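Local coordinates for Thiol:disulfide interchange protein (Klebsiella pneumoniae, PDB 6DXN), which probably acts as a thiol:disulfide oxidoreductase of the DsbA type, exchanging disulfides with proteins in the bacterial periplasm, at residues F31-C36 with H150-F155; L25-S30 with L59-V64; A84-K89 with N115-T120. One frame throughout, in Å; residues are numbered along the deposited sequence. Where two conformers were deposited one is given.

Interaction 1. Residues F31-C36 with H150-F155; sequences FYCGPC and HGTPSF
C33 and C36 bring their sulfurs to T152 and P153, which are joined by a cis peptide bond, with T152 O and P153 N both facing the sulfurs. The two sulfur atoms, C33 SG and C36 SG, lie 3.4 Å apart, too far for a disulfide, so this CGPC motif was captured with both sulfurs unbridged.

Among the polar approaches, C33 SG stands 3.1 Å from the backbone O of T152 and 3.4 Å from T152 OG1, so carbonyl and hydroxyl both border the same sulfur. The T152 hydroxyl is placed there by its first torsion, which sets OG1 between the backbone N and the carbonyl carbon (chi1 55°). C33 is also the N-cap of the helix: C36 N points back at C33 SG over 3.7 Å, a weak capping bond with an N-H...S angle of 144°.

The remaining contacts are van der Waals. C36 SG lies against the start of the proline, 3.4 Å from P153 N and 3.6 Å from P153 CB, with T152 CB at 3.5 Å. P35 adds its CB, which meets P153 CD at 3.8 Å.

A cis-proline loop facing a CxxC at a helix start is characteristic of thioredoxin-fold oxidoreductases, the family of DsbA, and the pair C33 and C36 is predicted to form the redox-active disulfide of this enzyme. C36 is buried and C33 only partly so.

C36 also packs on F29 of strand 25-29 and on F95 of helix 87-99. P153 lies on E27 as its chain enters strand 154-157. T152 rests on V64 and M67.

Interaction 2. Residues L25-S30 with L59-V64; sequences LVEFFS and LEKYHV
Strands 25-29 and 60-63 run parallel, and five backbone hydrogen bonds join L25, E27 and F29 to E60, Y62 and V64, with V26 paired to E60 and F29 to H63. L25 O and E27 N straddle V26 to bond E60 N and O; E27 O and F29 N do the same for Y62, and F29 O receives V64 N at 2.9 Å. The short strand axes approach to 4.6 Å and cross at -30°, the twist of a parallel sheet.

Ring contacts occupy both sides of the ladder. F29 CG sits between its backbone N and carbonyl carbon (chi1 79°), which carries the ring in between K61 and H63: K61 CE lies over one face and H63 CD2 over the opposite one, 3.5 Å from F29 CE2. The histidine comes edge-on in a T-shaped pair, planes at 69°, while K61 NZ sits 4.6 Å from the F29 centroid, almost above it, as a cation-pi partner. On the face carrying V26, F28 and Y62, V26 CG2 makes a CH-pi contact with the Y62 ring, 3.8 Å from its centroid, and F28 reaches that ring's edge.

Polar contacts centre on the K61 ammonium. The E27 OE1 to K61 NZ salt bridge is long, 3.6 Å; a water joins E27 OE2 to K61 NZ, whose stronger partner is D46, with E91 also bridged.

Helices 34-41 and 45-52 lie in the beta-alpha-beta crossover; the first touches E27, F29 and K61. Helix 131-146 backs F28 and Y62, strand 154-157 pairs beyond 25-29, and 60-63 ends the sheet.

Interaction 3. Residues A84-K89 with N115-T120; sequences AGVDGK and NQLGIT
Backbones stay well apart where the turn at V86 faces the type I turn N115-G118 at L117, the V86 and L117 CA atoms 8.3 Å from each other, and no hydrogen bond spans the gap; side chains alone make the contact.

The methyl CD1 of I119 is its centre. It meets V86 tip to tip, 4.0 Å from V86 CG2, and touches A84 CB at 4.1 Å. An extended outer torsion (chi2 178°) carries that methyl to the far end of the isoleucine chain. L117 approaches more loosely: its CD1 is 4.4 Å from V86 CG2 and 4.4 Å from K89 CB, so only the root of the lysine takes part. M127 of helix 121-129 touches A84 and I119, while L117 continues onto V90 and L93.

Within 115-120, G118 N donates to N115 O at 3.1 Å, closing the type I turn. N115 ND2 donates to a lone pair of I119 O over 2.8 Å, in the carbonyl plane, which ties N115 at the end of helix 107-115 to I119, one of the two residues on this side in the contact.

G118, with phi 102°, closes helix 107-115 in a Schellman motif, and G85 leaves helix 71-83 with positive phi. The loops from 71-83 to 87-99 and from 107-115 to 121-129 thus meet in a small apolar surface patch of the helical domain that DsbA proteins carry inserted in the thioredoxin fold.

Interactions 1 and 2 form one continuous unit, their centres 9 Å apart. The chain of strand 25-29 passes straight into the CxxC region, and its F28 N approaches S154 O to 2.7 Å, a probable hydrogen bond that joins the cis-proline side to the central sheet. H63 NE2 also lies 3.0 Å from F31 N, so the edge strand of interaction 2 probably helps position the segment leading to C33. Interaction 3 stands apart: its centre is about 23 Å from interaction 1 and 19 Å from interaction 2, with nearest atoms about 7 Å away in both cases. It belongs to the helical part, remote from the predicted redox pair.

Interaction 1. Residues F31-C36 with H150-F155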
# COMPACT_ATOMS: atom_id res chain seq x y z
N PHE A 31 -7.47 -1.80 -3.77
CA PHE A 31 -7.72 -1.14 -5.03
C PHE A 31 -9.19 -0.69 -5.12
O PHE A 31 -9.51 0.04 -6.02
CB PHE A 31 -7.34 -2.04 -6.21
CG PHE A 31 -5.86 -2.13 -6.49
CD1 PHE A 31 -5.20 -1.08 -7.11
CD2 PHE A 31 -5.14 -3.28 -6.17
CE1 PHE A 31 -3.85 -1.17 -7.39
CE2 PHE A 31 -3.79 -3.36 -6.46
CZ PHE A 31 -3.14 -2.30 -7.06
N TYR A 32 -10.05 -1.16 -4.21
CA TYR A 32 -11.49 -0.79 -4.16
C TYR A 32 -11.73 0.48 -3.34
O TYR A 32 -12.80 1.11 -3.43
CB TYR A 32 -12.34 -1.85 -3.44
CG TYR A 32 -12.66 -3.13 -4.15
CD1 TYR A 32 -11.81 -4.23 -4.07
CD2 TYR A 32 -13.85 -3.29 -4.84
CE1 TYR A 32 -12.12 -5.43 -4.70
CE2 TYR A 32 -14.18 -4.49 -5.47
CZ TYR A 32 -13.31 -5.56 -5.39
OH TYR A 32 -13.61 -6.74 -6.01
N CYS A 33 -10.74 0.84 -2.51
CA CYS A 33 -10.83 1.97 -1.57
C CYS A 33 -10.56 3.32 -2.25
O CYS A 33 -9.49 3.54 -2.80
CB CYS A 33 -9.83 1.74 -0.43
SG CYS A 33 -9.90 2.96 0.90
N GLY A 34 -11.55 4.22 -2.20
CA GLY A 34 -11.44 5.55 -2.82
C GLY A 34 -10.22 6.32 -2.31
O GLY A 34 -9.38 6.76 -3.09
N PRO A 35 -10.11 6.54 -0.98
CA PRO A 35 -8.96 7.23 -0.39
C PRO A 35 -7.63 6.55 -0.74
O PRO A 35 -6.61 7.22 -0.84
CB PRO A 35 -9.24 7.20 1.11
CG PRO A 35 -10.74 7.08 1.19
CD PRO A 35 -11.12 6.18 0.03
N CYS A 36 -7.65 5.23 -0.93
CA CYS A 36 -6.43 4.51 -1.31
C CYS A 36 -5.98 5.00 -2.69
O CYS A 36 -4.81 5.16 -2.95
CB CYS A 36 -6.61 3.00 -1.33
SG CYS A 36 -6.64 2.26 0.33
N HIS A 150 -7.72 -2.63 10.12
CA HIS A 150 -9.18 -2.46 10.18
C HIS A 150 -9.67 -1.36 9.22
O HIS A 150 -10.86 -1.03 9.23
CB HIS A 150 -9.61 -2.16 11.62
CG HIS A 150 -8.94 -0.97 12.21
ND1 HIS A 150 -7.74 -1.06 12.90
CD2 HIS A 150 -9.27 0.34 12.21
CE1 HIS A 150 -7.37 0.14 13.30
NE2 HIS A 150 -8.29 1.02 12.89
N GLY A 151 -8.75 -0.81 8.42
CA GLY A 151 -9.10 0.26 7.49
C GLY A 151 -7.98 0.52 6.49
O GLY A 151 -6.83 0.08 6.70
N THR A 152 -8.33 1.21 5.40
CA THR A 152 -7.37 1.54 4.35
C THR A 152 -7.65 2.95 3.82
O THR A 152 -8.81 3.37 3.78
CB THR A 152 -7.40 0.51 3.21
OG1 THR A 152 -8.73 0.39 2.72
CG2 THR A 152 -6.91 -0.86 3.63
N PRO A 153 -6.60 3.69 3.44
CA PRO A 153 -5.21 3.24 3.51
C PRO A 153 -4.71 3.37 4.96
O PRO A 153 -5.08 4.31 5.66
CB PRO A 153 -4.46 4.16 2.55
CG PRO A 153 -5.26 5.45 2.62
CD PRO A 153 -6.69 5.00 2.80
N SER A 154 -3.90 2.40 5.39
CA SER A 154 -3.42 2.37 6.76
C SER A 154 -1.90 2.27 6.77
O SER A 154 -1.34 1.33 6.25
CB SER A 154 -4.09 1.25 7.51
OG SER A 154 -3.95 1.38 8.91
N PHE A 155 -1.24 3.26 7.38
CA PHE A 155 0.24 3.29 7.45
C PHE A 155 0.72 2.82 8.84
O PHE A 155 0.16 3.24 9.86
CB PHE A 155 0.77 4.69 7.16
CG PHE A 155 0.48 5.21 5.78
CD1 PHE A 155 -0.80 5.62 5.43
CD2 PHE A 155 1.48 5.33 4.83
CE1 PHE A 155 -1.07 6.10 4.16
CE2 PHE A 155 1.21 5.82 3.56
CZ PHE A 155 -0.07 6.21 3.23

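Interaction 2. Residues L25-S30 with L59-V64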
# COMPACT_ATOMS: atom_id res chain seq x y z
N LEU A 25 8.16 0.27 6.93
CA LEU A 25 7.09 1.16 6.51
C LEU A 25 6.16 0.41 5.55
O LEU A 25 6.59 -0.07 4.48
CB LEU A 25 7.69 2.39 5.83
CG LEU A 25 6.69 3.43 5.34
CD1 LEU A 25 5.96 4.07 6.51
CD2 LEU A 25 7.37 4.49 4.49
N VAL A 26 4.89 0.31 5.94
CA VAL A 26 3.91 -0.39 5.13
C VAL A 26 2.59 0.39 5.16
O VAL A 26 2.20 0.95 6.20
CB VAL A 26 3.75 -1.86 5.58
CG1 VAL A 26 3.24 -1.98 7.01
CG2 VAL A 26 2.85 -2.65 4.63
N GLU A 27 1.96 0.46 3.98
CA GLU A 27 0.66 1.07 3.75
C GLU A 27 -0.28 -0.06 3.32
O GLU A 27 -0.09 -0.64 2.25
CB GLU A 27 0.73 2.16 2.67
CG GLU A 27 -0.62 2.69 2.20
CD GLU A 27 -0.56 3.65 1.01
OE1 GLU A 27 0.54 3.78 0.42
OE2 GLU A 27 -1.59 4.27 0.69
N PHE A 28 -1.25 -0.38 4.17
CA PHE A 28 -2.25 -1.37 3.80
C PHE A 28 -3.28 -0.64 2.93
O PHE A 28 -3.72 0.44 3.27
CB PHE A 28 -2.84 -2.06 5.03
CG PHE A 28 -1.87 -2.96 5.77
CD1 PHE A 28 -1.62 -4.25 5.34
CD2 PHE A 28 -1.24 -2.53 6.93
CE1 PHE A 28 -0.75 -5.08 6.03
CE2 PHE A 28 -0.37 -3.36 7.62
CZ PHE A 28 -0.13 -4.63 7.17
N PHE A 29 -3.62 -1.24 1.79
CA PHE A 29 -4.53 -0.58 0.90
C PHE A 29 -5.40 -1.60 0.16
O PHE A 29 -5.18 -2.81 0.23
CB PHE A 29 -3.74 0.26 -0.11
CG PHE A 29 -3.15 -0.53 -1.25
CD1 PHE A 29 -1.99 -1.28 -1.08
CD2 PHE A 29 -3.77 -0.55 -2.49
CE1 PHE A 29 -1.46 -2.01 -2.13
CE2 PHE A 29 -3.24 -1.28 -3.54
CZ PHE A 29 -2.08 -2.01 -3.36
N SER A 30 -6.41 -1.08 -0.54
CA SER A 30 -7.30 -1.86 -1.35
C SER A 30 -7.55 -1.09 -2.64
O SER A 30 -7.79 0.12 -2.61
CB SER A 30 -8.58 -2.17 -0.63
OG SER A 30 -9.48 -2.83 -1.49
N LEU A 59 8.59 2.42 0.64
CA LEU A 59 7.25 2.35 1.11
C LEU A 59 6.72 1.02 0.59
O LEU A 59 6.63 0.82 -0.62
CB LEU A 59 6.44 3.52 0.54
CG LEU A 59 4.93 3.44 0.72
CD1 LEU A 59 4.55 3.43 2.20
CD2 LEU A 59 4.22 4.57 -0.00
N GLU A 60 6.45 0.07 1.50
CA GLU A 60 5.90 -1.21 1.07
C GLU A 60 4.37 -1.09 1.05
O GLU A 60 3.76 -0.57 1.98
CB GLU A 60 6.40 -2.36 1.94
CG GLU A 60 7.85 -2.72 1.66
CD GLU A 60 8.33 -4.00 2.31
OE1 GLU A 60 7.68 -4.46 3.27
OE2 GLU A 60 9.35 -4.56 1.85
N LYS A 61 3.78 -1.53 -0.05
CA LYS A 61 2.34 -1.48 -0.16
C LYS A 61 1.82 -2.92 -0.15
O LYS A 61 2.18 -3.73 -0.99
CB LYS A 61 1.92 -0.68 -1.39
CG LYS A 61 2.28 0.80 -1.32
CD LYS A 61 1.56 1.68 -2.29
CE LYS A 61 0.08 1.78 -2.01
NZ LYS A 61 -0.57 2.77 -2.90
N TYR A 62 0.99 -3.21 0.86
CA TYR A 62 0.39 -4.52 1.05
C TYR A 62 -1.10 -4.42 0.75
O TYR A 62 -1.83 -3.65 1.37
CB TYR A 62 0.72 -4.99 2.47
CG TYR A 62 2.11 -5.53 2.66
CD1 TYR A 62 3.15 -5.24 1.79
CD2 TYR A 62 2.43 -6.22 3.82
CE1 TYR A 62 4.44 -5.73 1.99
CE2 TYR A 62 3.71 -6.71 4.04
CZ TYR A 62 4.72 -6.46 3.13
OH TYR A 62 5.97 -6.94 3.38
N HIS A 63 -1.55 -5.22 -0.23
CA HIS A 63 -2.94 -5.24 -0.63
C HIS A 63 -3.76 -6.10 0.34
O HIS A 63 -3.30 -7.13 0.78
CB HIS A 63 -3.07 -5.67 -2.10
CG HIS A 63 -4.43 -5.41 -2.62
ND1 HIS A 63 -5.36 -6.40 -2.80
CD2 HIS A 63 -5.05 -4.24 -2.91
CE1 HIS A 63 -6.48 -5.86 -3.22
NE2 HIS A 63 -6.33 -4.55 -3.28
N VAL A 64 -4.99 -5.66 0.66
CA VAL A 64 -5.92 -6.34 1.60
C VAL A 64 -6.83 -7.30 0.81
O VAL A 64 -7.77 -6.87 0.13
CB VAL A 64 -6.75 -5.30 2.39
CG1 VAL A 64 -7.82 -5.95 3.26
CG2 VAL A 64 -5.85 -4.40 3.23
O HOH W 1 -3.32 3.47 -1.45
O HOH W 2 -9.22 -5.85 -1.77

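Interaction 3. Residues A84-K89 with N115-T120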
# COMPACT_ATOMS: atom_id res chain seq x y z
N ALA A 84 7.40 -8.70 -11.51
CA ALA A 84 7.64 -8.29 -12.89
C ALA A 84 8.20 -6.87 -12.91
O ALA A 84 8.66 -6.37 -13.94
CB ALA A 84 6.36 -8.38 -13.68
N GLY A 85 8.11 -6.20 -11.75
CA GLY A 85 8.61 -4.85 -11.58
C GLY A 85 7.76 -3.81 -12.30
O GLY A 85 8.22 -2.67 -12.44
N VAL A 86 6.54 -4.18 -12.73
CA VAL A 86 5.62 -3.26 -13.43
C VAL A 86 4.59 -2.71 -12.43
O VAL A 86 3.55 -2.18 -12.83
CB VAL A 86 4.91 -3.94 -14.61
CG1 VAL A 86 5.90 -4.52 -15.61
CG2 VAL A 86 3.92 -5.01 -14.16
N ASP A 87 4.90 -2.83 -11.13
CA ASP A 87 4.03 -2.37 -10.06
C ASP A 87 3.85 -0.85 -10.12
O ASP A 87 2.85 -0.33 -9.61
CB ASP A 87 4.56 -2.80 -8.68
CG ASP A 87 6.00 -2.40 -8.41
OD1 ASP A 87 6.87 -2.71 -9.24
OD2 ASP A 87 6.23 -1.75 -7.38
N GLY A 88 4.81 -0.15 -10.74
CA GLY A 88 4.76 1.30 -10.86
C GLY A 88 3.75 1.77 -11.89
O GLY A 88 3.17 2.84 -11.75
N LYS A 89 3.52 0.95 -12.93
CA LYS A 89 2.59 1.29 -14.01
C LYS A 89 1.18 0.72 -13.78
O LYS A 89 0.18 1.40 -14.01
CB LYS A 89 3.09 0.74 -15.35
CG LYS A 89 4.39 1.33 -15.88
CD LYS A 89 4.77 0.79 -17.24
CE LYS A 89 6.04 1.41 -17.80
NZ LYS A 89 6.34 0.90 -19.16
N ASN A 115 -1.73 -7.62 -20.04
CA ASN A 115 -1.58 -7.88 -21.48
C ASN A 115 -1.23 -6.58 -22.21
O ASN A 115 -0.41 -6.58 -23.13
CB ASN A 115 -2.86 -8.45 -22.10
CG ASN A 115 -3.23 -9.84 -21.65
OD1 ASN A 115 -4.39 -10.21 -21.69
ND2 ASN A 115 -2.24 -10.64 -21.25
N GLN A 116 -1.87 -5.48 -21.79
CA GLN A 116 -1.69 -4.15 -22.37
C GLN A 116 -0.28 -3.61 -22.08
O GLN A 116 0.16 -2.66 -22.74
CB GLN A 116 -2.75 -3.20 -21.80
CG GLN A 116 -4.17 -3.71 -21.98
CD GLN A 116 -5.15 -3.03 -21.07
OE1 GLN A 116 -4.90 -1.93 -20.56
NE2 GLN A 116 -6.28 -3.68 -20.83
N LEU A 117 0.40 -4.21 -21.10
CA LEU A 117 1.76 -3.81 -20.71
C LEU A 117 2.82 -4.71 -21.37
O LEU A 117 4.02 -4.43 -21.25
CB LEU A 117 1.88 -3.85 -19.18
CG LEU A 117 0.95 -2.90 -18.41
CD1 LEU A 117 1.23 -2.97 -16.92
CD2 LEU A 117 1.09 -1.47 -18.91
N GLY A 118 2.38 -5.78 -22.03
CA GLY A 118 3.30 -6.69 -22.72
C GLY A 118 3.55 -7.98 -21.94
O GLY A 118 4.56 -8.65 -22.15
N ILE A 119 2.63 -8.31 -21.04
CA ILE A 119 2.72 -9.54 -20.26
C ILE A 119 1.57 -10.45 -20.73
O ILE A 119 0.40 -10.21 -20.42
CB ILE A 119 2.68 -9.24 -18.75
CG1 ILE A 119 3.85 -8.34 -18.34
CG2 ILE A 119 2.65 -10.53 -17.94
CD1 ILE A 119 3.87 -7.95 -16.88
N THR A 120 1.94 -11.48 -21.50
CA THR A 120 0.96 -12.42 -22.04
C THR A 120 0.29 -13.18 -20.90
O THR A 120 0.83 -13.28 -19.79
CB THR A 120 1.61 -13.43 -22.99
OG1 THR A 120 2.48 -14.25 -22.21
CG2 THR A 120 2.39 -12.78 -24.12